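Local coordinates for putative immunoglobulin-blocking virulence protein (Mycoplasma mycoides subsp. capri, PDB 7ADK) that probably binds host immunoglobulin and may so help the mycoplasma evade the antibody response, at residues K190-G195 against L311-R316; G204-S209 against A318-A323; T297-T302 against G324-N329. All coordinates share one frame; numbering follows the deposited sequence.

Contact 1 (K190-G195 against L311-R316); sequences KDALSG and LTISPR
The backbones come close at a single point, where the CA of Ala-192 in the last turn of a helix lies 4.3 Å from the CA of Pro-315, just past the short strand 312-313. The arrangement is a helix C-terminus packed against an outer strand of a three-stranded antiparallel sheet and the turn that follows it. No hydrogen bond spans the two segments, so the direct contact between them is van der Waals packing. The proline ring supplies most of that fit, with CB and CG turned to the helix end. Pro-315 CG approaches the carbonyl oxygen Asp-191 O at 3.7 Å. Pro-315 CB reaches Gly-195 CA at 3.8 Å. Proline suits this place, being compact, apolar and fixed in phi. Two residues earlier, Ile-313 sends its CG2 branch, anti to the backbone N, to meet Ala-192 CB at 4.1 Å; the small alanine lets the strand come near, and Ala-192 also touches Ile-326 of the central strand. Gly-195 leaves the helix with a positive phi of 92°, where a side chain would collide with the preceding carbonyl oxygen, yet its N still closes the last helical bond to Asp-191 O at 2.9 Å. On the other segment an ST turn shapes the chain round Pro-315, Ser-314 OG accepting from Arg-316 N at 3.3 Å. Asp-200 holds the same turn from outside, taking a salt bridge from Arg-316 NE and a hydrogen bond with Ser-314 OG. The helix end has a parallel device: Ser-194 OG turns back to donate to Lys-190 O at 2.8 Å, approaching from the opposite face of the carbonyl plane to Ser-194 N, which grips the same oxygen.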
# COMPACT_ATOMS: atom_id res chain seq x y z
N LYS A 190 -35.89 -31.01 22.91
CA LYS A 190 -37.00 -30.51 22.09
C LYS A 190 -36.82 -29.08 21.61
O LYS A 190 -37.24 -28.74 20.50
CB LYS A 190 -38.30 -30.63 22.88
CG LYS A 190 -38.78 -32.08 22.96
CD LYS A 190 -39.99 -32.21 23.88
CE LYS A 190 -40.47 -33.66 23.99
NZ LYS A 190 -41.12 -34.14 22.76
N ASP A 191 -36.16 -28.24 22.39
CA ASP A 191 -35.79 -26.88 21.95
C ASP A 191 -34.76 -26.87 20.81
O ASP A 191 -34.92 -26.13 19.84
CB ASP A 191 -35.27 -26.04 23.12
CG ASP A 191 -36.34 -25.43 24.02
OD1 ASP A 191 -37.53 -25.45 23.66
OD2 ASP A 191 -35.97 -24.81 25.04
N ALA A 192 -33.75 -27.74 20.86
CA ALA A 192 -32.77 -27.85 19.78
C ALA A 192 -33.37 -28.36 18.46
O ALA A 192 -32.85 -28.03 17.40
CB ALA A 192 -31.64 -28.75 20.27
N LEU A 193 -34.46 -29.13 18.51
CA LEU A 193 -35.17 -29.61 17.31
C LEU A 193 -36.12 -28.55 16.73
O LEU A 193 -36.15 -28.36 15.52
CB LEU A 193 -35.91 -30.91 17.63
CG LEU A 193 -35.01 -32.05 18.14
CD1 LEU A 193 -35.82 -33.32 18.30
CD2 LEU A 193 -33.82 -32.31 17.23
N SER A 194 -36.86 -27.84 17.58
CA SER A 194 -37.89 -26.86 17.18
C SER A 194 -37.39 -25.43 16.96
O SER A 194 -38.04 -24.64 16.27
CB SER A 194 -38.98 -26.81 18.25
OG SER A 194 -38.44 -26.44 19.50
N GLY A 195 -36.26 -25.06 17.55
CA GLY A 195 -35.80 -23.69 17.72
C GLY A 195 -36.24 -23.05 19.04
O GLY A 195 -35.80 -21.94 19.36
N LEU A 311 -25.63 -23.89 31.20
CA LEU A 311 -25.70 -23.37 29.83
C LEU A 311 -26.43 -24.36 28.91
O LEU A 311 -25.99 -25.50 28.76
CB LEU A 311 -24.29 -23.07 29.30
CG LEU A 311 -23.33 -22.28 30.20
CD1 LEU A 311 -22.05 -22.02 29.43
CD2 LEU A 311 -23.88 -20.94 30.66
N THR A 312 -27.53 -23.96 28.30
CA THR A 312 -28.34 -24.82 27.42
C THR A 312 -27.82 -24.80 25.99
O THR A 312 -27.37 -23.75 25.53
CB THR A 312 -29.82 -24.41 27.44
OG1 THR A 312 -30.01 -23.07 27.08
CG2 THR A 312 -30.45 -24.58 28.81
N ILE A 313 -27.94 -25.91 25.25
CA ILE A 313 -27.62 -26.01 23.82
C ILE A 313 -28.28 -24.85 23.06
O ILE A 313 -29.49 -24.68 23.16
CB ILE A 313 -28.07 -27.38 23.24
CG1 ILE A 313 -27.25 -28.54 23.83
CG2 ILE A 313 -28.02 -27.36 21.70
CD1 ILE A 313 -27.73 -29.93 23.42
N SER A 314 -27.51 -24.07 22.30
CA SER A 314 -28.11 -23.11 21.36
C SER A 314 -28.78 -23.87 20.23
O SER A 314 -28.13 -24.69 19.58
CB SER A 314 -27.06 -22.14 20.79
OG SER A 314 -27.56 -21.44 19.66
N PRO A 315 -30.06 -23.61 19.92
CA PRO A 315 -30.70 -24.25 18.78
C PRO A 315 -30.02 -23.98 17.44
O PRO A 315 -30.18 -24.79 16.53
CB PRO A 315 -32.15 -23.76 18.79
CG PRO A 315 -32.40 -23.40 20.24
CD PRO A 315 -31.04 -22.90 20.71
N ARG A 316 -29.22 -22.92 17.29
CA ARG A 316 -28.45 -22.63 16.07
C ARG A 316 -27.16 -23.44 15.98
O ARG A 316 -26.67 -23.72 14.89
CB ARG A 316 -28.19 -21.11 16.02
CG ARG A 316 -27.69 -20.58 14.67
CD ARG A 316 -27.40 -19.07 14.67
NE ARG A 316 -28.58 -18.26 15.01
CZ ARG A 316 -29.27 -17.46 14.25
NH1 ARG A 316 -28.95 -17.16 13.04
NH2 ARG A 316 -30.34 -16.95 14.72

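Contact 2 (G204-S209 against A318-A323); sequences GLFNNS and AFINEA
Apolar packing carries the contact between Leu-205 and Phe-206 on one side and Ala-318 and Ile-320 on the other. Leu-205 splits its two methyls over the strand: CD1 rests on Ala-318 CB at 4.0 Å and on Ile-320 CG1 at 3.9 Å, while CD2 lies 3.6 Å from the carbonyl oxygen Ala-318 O. With CG beside the backbone N (chi1 -82°), the branched end spreads across both residues, and the small Ala-318 leaves room for it. Ile-320 puts its CD1 between two neighbours, 4.1 Å from Leu-205 CD2 and 4.0 Å from Phe-206 CZ; the isoleucine and the phenylalanine side chains run at about a right angle, so the methyl meets the far end of the ring. Further aromatic neighbours, Phe-296 and Phe-211, meet the same ring.

Polar bonds stay within each segment or lead outside. Asn-208 ND2 donates to Gly-204 O at 2.9 Å, nearly straight at 169° and almost within the plane of its own amide. That oxygen also receives Asn-207 N, so the loop is tied twice at one atom. Across the way, Asn-321 OD1 takes Ala-323 N at 3.0 Å in an Asx turn, which bends the chain away beyond the strand. Ala-318 O, though bordered by a leucine methyl, is satisfied by Arg-248 NE.

Leu-205 and Phe-206 are the two middle residues of a type I turn linking the short strand 203-204 to the weakly bonded strand 207-208, whose last residue, Asn-208, is the N-cap of helix 209-218: a small hairpin, its tip pressed on the edge strand 318-320.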
# COMPACT_ATOMS: atom_id res chain seq x y z
N GLY A 204 -33.68 -24.24 14.38
CA GLY A 204 -33.56 -25.55 15.04
C GLY A 204 -33.36 -26.70 14.06
O GLY A 204 -33.52 -26.53 12.85
N LEU A 205 -33.02 -27.90 14.53
CA LEU A 205 -32.66 -29.01 13.64
C LEU A 205 -33.78 -29.44 12.67
O LEU A 205 -33.47 -29.79 11.53
CB LEU A 205 -32.18 -30.22 14.45
CG LEU A 205 -30.71 -30.10 14.86
CD1 LEU A 205 -30.39 -31.02 16.04
CD2 LEU A 205 -29.81 -30.47 13.69
N PHE A 206 -35.05 -29.38 13.06
CA PHE A 206 -36.19 -29.72 12.20
C PHE A 206 -37.15 -28.55 12.04
O PHE A 206 -38.33 -28.74 11.77
CB PHE A 206 -36.87 -31.01 12.67
CG PHE A 206 -35.93 -32.18 12.86
CD1 PHE A 206 -35.03 -32.54 11.85
CD2 PHE A 206 -35.90 -32.86 14.08
CE1 PHE A 206 -34.09 -33.55 12.05
CE2 PHE A 206 -34.96 -33.87 14.29
CZ PHE A 206 -34.05 -34.21 13.28
N ASN A 207 -36.63 -27.34 12.21
CA ASN A 207 -37.31 -26.09 11.88
C ASN A 207 -36.26 -25.02 11.51
O ASN A 207 -35.83 -24.25 12.37
CB ASN A 207 -38.21 -25.67 13.03
CG ASN A 207 -38.96 -24.40 12.77
OD1 ASN A 207 -39.17 -23.98 11.71
ND2 ASN A 207 -39.40 -23.76 13.69
N ASN A 208 -35.83 -25.00 10.25
CA ASN A 208 -34.85 -24.06 9.73
C ASN A 208 -35.05 -23.82 8.24
O ASN A 208 -35.71 -24.59 7.56
CB ASN A 208 -33.42 -24.50 10.06
CG ASN A 208 -32.97 -25.76 9.35
OD1 ASN A 208 -32.78 -25.78 8.14
ND2 ASN A 208 -32.77 -26.82 10.07
N SER A 209 -34.48 -22.76 7.71
CA SER A 209 -34.71 -22.29 6.34
C SER A 209 -34.45 -23.34 5.25
O SER A 209 -35.27 -23.47 4.34
CB SER A 209 -33.91 -21.02 6.12
OG SER A 209 -34.17 -20.44 4.87
N ALA A 318 -26.81 -26.57 17.50
CA ALA A 318 -27.15 -27.97 17.70
C ALA A 318 -26.85 -28.82 16.46
O ALA A 318 -27.26 -28.47 15.36
CB ALA A 318 -28.62 -28.07 18.08
N PHE A 319 -26.23 -29.98 16.66
CA PHE A 319 -26.04 -31.01 15.64
C PHE A 319 -26.39 -32.39 16.21
O PHE A 319 -26.52 -32.57 17.41
CB PHE A 319 -24.62 -30.96 15.05
CG PHE A 319 -23.49 -31.44 15.94
CD1 PHE A 319 -22.83 -30.53 16.78
CD2 PHE A 319 -23.07 -32.78 15.91
CE1 PHE A 319 -21.75 -30.96 17.57
CE2 PHE A 319 -22.00 -33.21 16.71
CZ PHE A 319 -21.34 -32.30 17.54
N ILE A 320 -26.56 -33.38 15.35
CA ILE A 320 -26.81 -34.77 15.72
C ILE A 320 -25.50 -35.54 15.51
O ILE A 320 -24.96 -35.50 14.40
CB ILE A 320 -27.93 -35.33 14.82
CG1 ILE A 320 -29.26 -34.58 14.99
CG2 ILE A 320 -28.16 -36.83 15.06
CD1 ILE A 320 -30.13 -34.60 13.75
N ASN A 321 -24.96 -36.22 16.51
CA ASN A 321 -23.75 -37.03 16.31
C ASN A 321 -24.09 -38.46 15.85
O ASN A 321 -25.25 -38.82 15.66
CB ASN A 321 -22.80 -36.94 17.52
CG ASN A 321 -23.16 -37.78 18.73
OD1 ASN A 321 -23.48 -38.95 18.64
ND2 ASN A 321 -23.03 -37.23 19.90
N GLU A 322 -23.07 -39.28 15.68
CA GLU A 322 -23.12 -40.64 15.14
C GLU A 322 -24.12 -41.57 15.85
O GLU A 322 -24.71 -42.43 15.21
CB GLU A 322 -21.73 -41.29 15.22
CG GLU A 322 -20.62 -40.61 14.40
CD GLU A 322 -20.08 -39.29 14.97
OE1 GLU A 322 -20.29 -38.99 16.17
OE2 GLU A 322 -19.42 -38.53 14.23
N ALA A 323 -24.32 -41.41 17.16
CA ALA A 323 -25.09 -42.34 17.99
C ALA A 323 -26.60 -42.02 18.11
O ALA A 323 -27.28 -42.58 18.97
CB ALA A 323 -24.39 -42.44 19.34

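Contact 3 (T297-T302 against G324-N329); sequences TKIAST and GEIDSN
Ala-300 CB points at the strand and fits between two acidic side chains, Glu-325 and Asp-327, which flank it on one face of the backbone. Glu-325 places CG between its backbone N and carbonyl carbon (chi1 57°) and then runs extended, laying its carboxylate beside the alanine with OE2 3.5 Å from Ala-300 CB; Asn-321 ND2 binds that same oxygen. From the other flank Asp-327 CB comes to 3.6 Å of Ala-300 CB, the small, apolar alanine fitting between the two side chains. Nearer the start of the contact Lys-298 and Glu-325 meet at their CB atoms, 4.0 Å apart, the lysine then leading away.

This face is brought together by a single parallel beta bridge of Ile-299 with Ile-326, the touching parts of the two segments running 41° apart. Ile-326 N donates to Lys-298 O at 2.8 Å, and Ala-300 N to Ile-326 O at 2.8 Å.

On the opposite face the two isoleucines meet at a slant, Ile-299 CD1 bending back to Ile-326 CB at 4.1 Å. Their apolar branches suit the side turned to helix 182-194, where Ala-189 touches Ile-299 and Ala-192 touches Ile-326. Asp-327 OD2, meanwhile, serves the strand and the start of helix 301-308 together: it binds Ser-303 OG and accepts Ser-328 N at 2.9 Å, the latter 36° above the carboxylate plane.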
# COMPACT_ATOMS: atom_id res chain seq x y z
N THR A 297 -34.87 -37.64 21.25
CA THR A 297 -34.91 -37.42 22.71
C THR A 297 -33.73 -38.08 23.47
O THR A 297 -33.93 -38.89 24.38
CB THR A 297 -36.26 -37.90 23.27
OG1 THR A 297 -36.47 -39.25 22.93
CG2 THR A 297 -37.45 -37.10 22.74
N LYS A 298 -32.48 -37.79 23.07
CA LYS A 298 -31.23 -38.11 23.81
C LYS A 298 -30.21 -36.99 23.65
O LYS A 298 -29.99 -36.53 22.53
CB LYS A 298 -30.62 -39.46 23.37
CG LYS A 298 -31.44 -40.67 23.83
CD LYS A 298 -30.76 -42.00 23.51
CE LYS A 298 -31.56 -43.21 24.05
NZ LYS A 298 -32.92 -43.31 23.47
N ILE A 299 -29.55 -36.59 24.74
CA ILE A 299 -28.49 -35.57 24.77
C ILE A 299 -27.10 -36.23 24.86
O ILE A 299 -26.91 -37.18 25.62
CB ILE A 299 -28.71 -34.57 25.93
CG1 ILE A 299 -30.01 -33.75 25.79
CG2 ILE A 299 -27.53 -33.60 26.10
CD1 ILE A 299 -30.16 -32.94 24.50
N ALA A 300 -26.14 -35.72 24.10
CA ALA A 300 -24.76 -36.19 24.05
C ALA A 300 -23.92 -35.85 25.30
O ALA A 300 -24.19 -34.89 26.02
CB ALA A 300 -24.11 -35.62 22.79
N SER A 301 -22.87 -36.64 25.54
CA SER A 301 -22.13 -36.67 26.81
C SER A 301 -21.46 -35.35 27.20
O SER A 301 -21.44 -35.00 28.37
CB SER A 301 -21.07 -37.78 26.71
OG SER A 301 -20.47 -38.08 27.95
N THR A 302 -20.94 -34.59 26.24
CA THR A 302 -20.31 -33.28 26.48
C THR A 302 -21.35 -32.21 26.74
O THR A 302 -21.29 -31.51 27.74
CB THR A 302 -19.44 -32.88 25.28
OG1 THR A 302 -20.21 -32.91 24.11
CG2 THR A 302 -18.25 -33.81 25.09
N GLY A 324 -27.14 -41.13 17.28
CA GLY A 324 -28.54 -40.71 17.35
C GLY A 324 -28.85 -39.91 18.61
O GLY A 324 -29.78 -40.22 19.36
N GLU A 325 -28.05 -38.89 18.87
CA GLU A 325 -28.14 -38.05 20.06
C GLU A 325 -27.71 -36.61 19.74
O GLU A 325 -26.90 -36.37 18.85
CB GLU A 325 -27.31 -38.68 21.19
CG GLU A 325 -25.85 -38.90 20.78
CD GLU A 325 -24.99 -39.53 21.88
OE1 GLU A 325 -25.42 -40.50 22.52
OE2 GLU A 325 -23.85 -39.07 22.10
N ILE A 326 -28.31 -35.64 20.44
CA ILE A 326 -28.18 -34.21 20.18
C ILE A 326 -26.97 -33.64 20.93
O ILE A 326 -26.82 -33.85 22.14
CB ILE A 326 -29.48 -33.46 20.53
CG1 ILE A 326 -30.67 -33.98 19.71
CG2 ILE A 326 -29.32 -31.96 20.35
CD1 ILE A 326 -31.98 -33.30 20.08
N ASP A 327 -26.12 -32.91 20.23
CA ASP A 327 -24.85 -32.32 20.67
C ASP A 327 -24.75 -30.88 20.13
O ASP A 327 -25.58 -30.47 19.32
CB ASP A 327 -23.72 -33.23 20.18
CG ASP A 327 -22.40 -33.04 20.94
OD1 ASP A 327 -21.46 -33.84 20.68
OD2 ASP A 327 -22.31 -32.15 21.82
N SER A 328 -23.78 -30.07 20.54
CA SER A 328 -23.63 -28.72 19.98
C SER A 328 -22.19 -28.21 19.96
O SER A 328 -21.31 -28.73 20.63
CB SER A 328 -24.58 -27.72 20.64
OG SER A 328 -24.13 -27.24 21.88
N ASN A 329 -21.97 -27.17 19.16
CA ASN A 329 -20.76 -26.34 19.17
C ASN A 329 -21.04 -24.95 19.78
O ASN A 329 -20.43 -23.96 19.39
CB ASN A 329 -20.13 -26.35 17.77
CG ASN A 329 -21.01 -25.81 16.65
OD1 ASN A 329 -21.83 -24.92 16.80
ND2 ASN A 329 -20.86 -26.34 15.45

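In the fold
From the N terminus, the first halves come in order: the end of helix 182-194, the hairpin turn at 204-209, then 297-302 leading into helix 301-308. Their partners follow in the same order, so each contact crosses the other two and none nests. Contacts 1 and 2 close long excursions of 115 and 108 residues, less than half of them helical and hardly any strand; contact 3 closes one of 21 that contains most of helix 301-308 and the two outer strands. All three reach the sheet in which 326-332 lies between 312-313 and 318-320. The first two join directly where Ala-192 and Leu-193 carbonyls meet the Leu-205 and Phe-206 amides, and Leu-193 also packs on Ile-326 of contact 3.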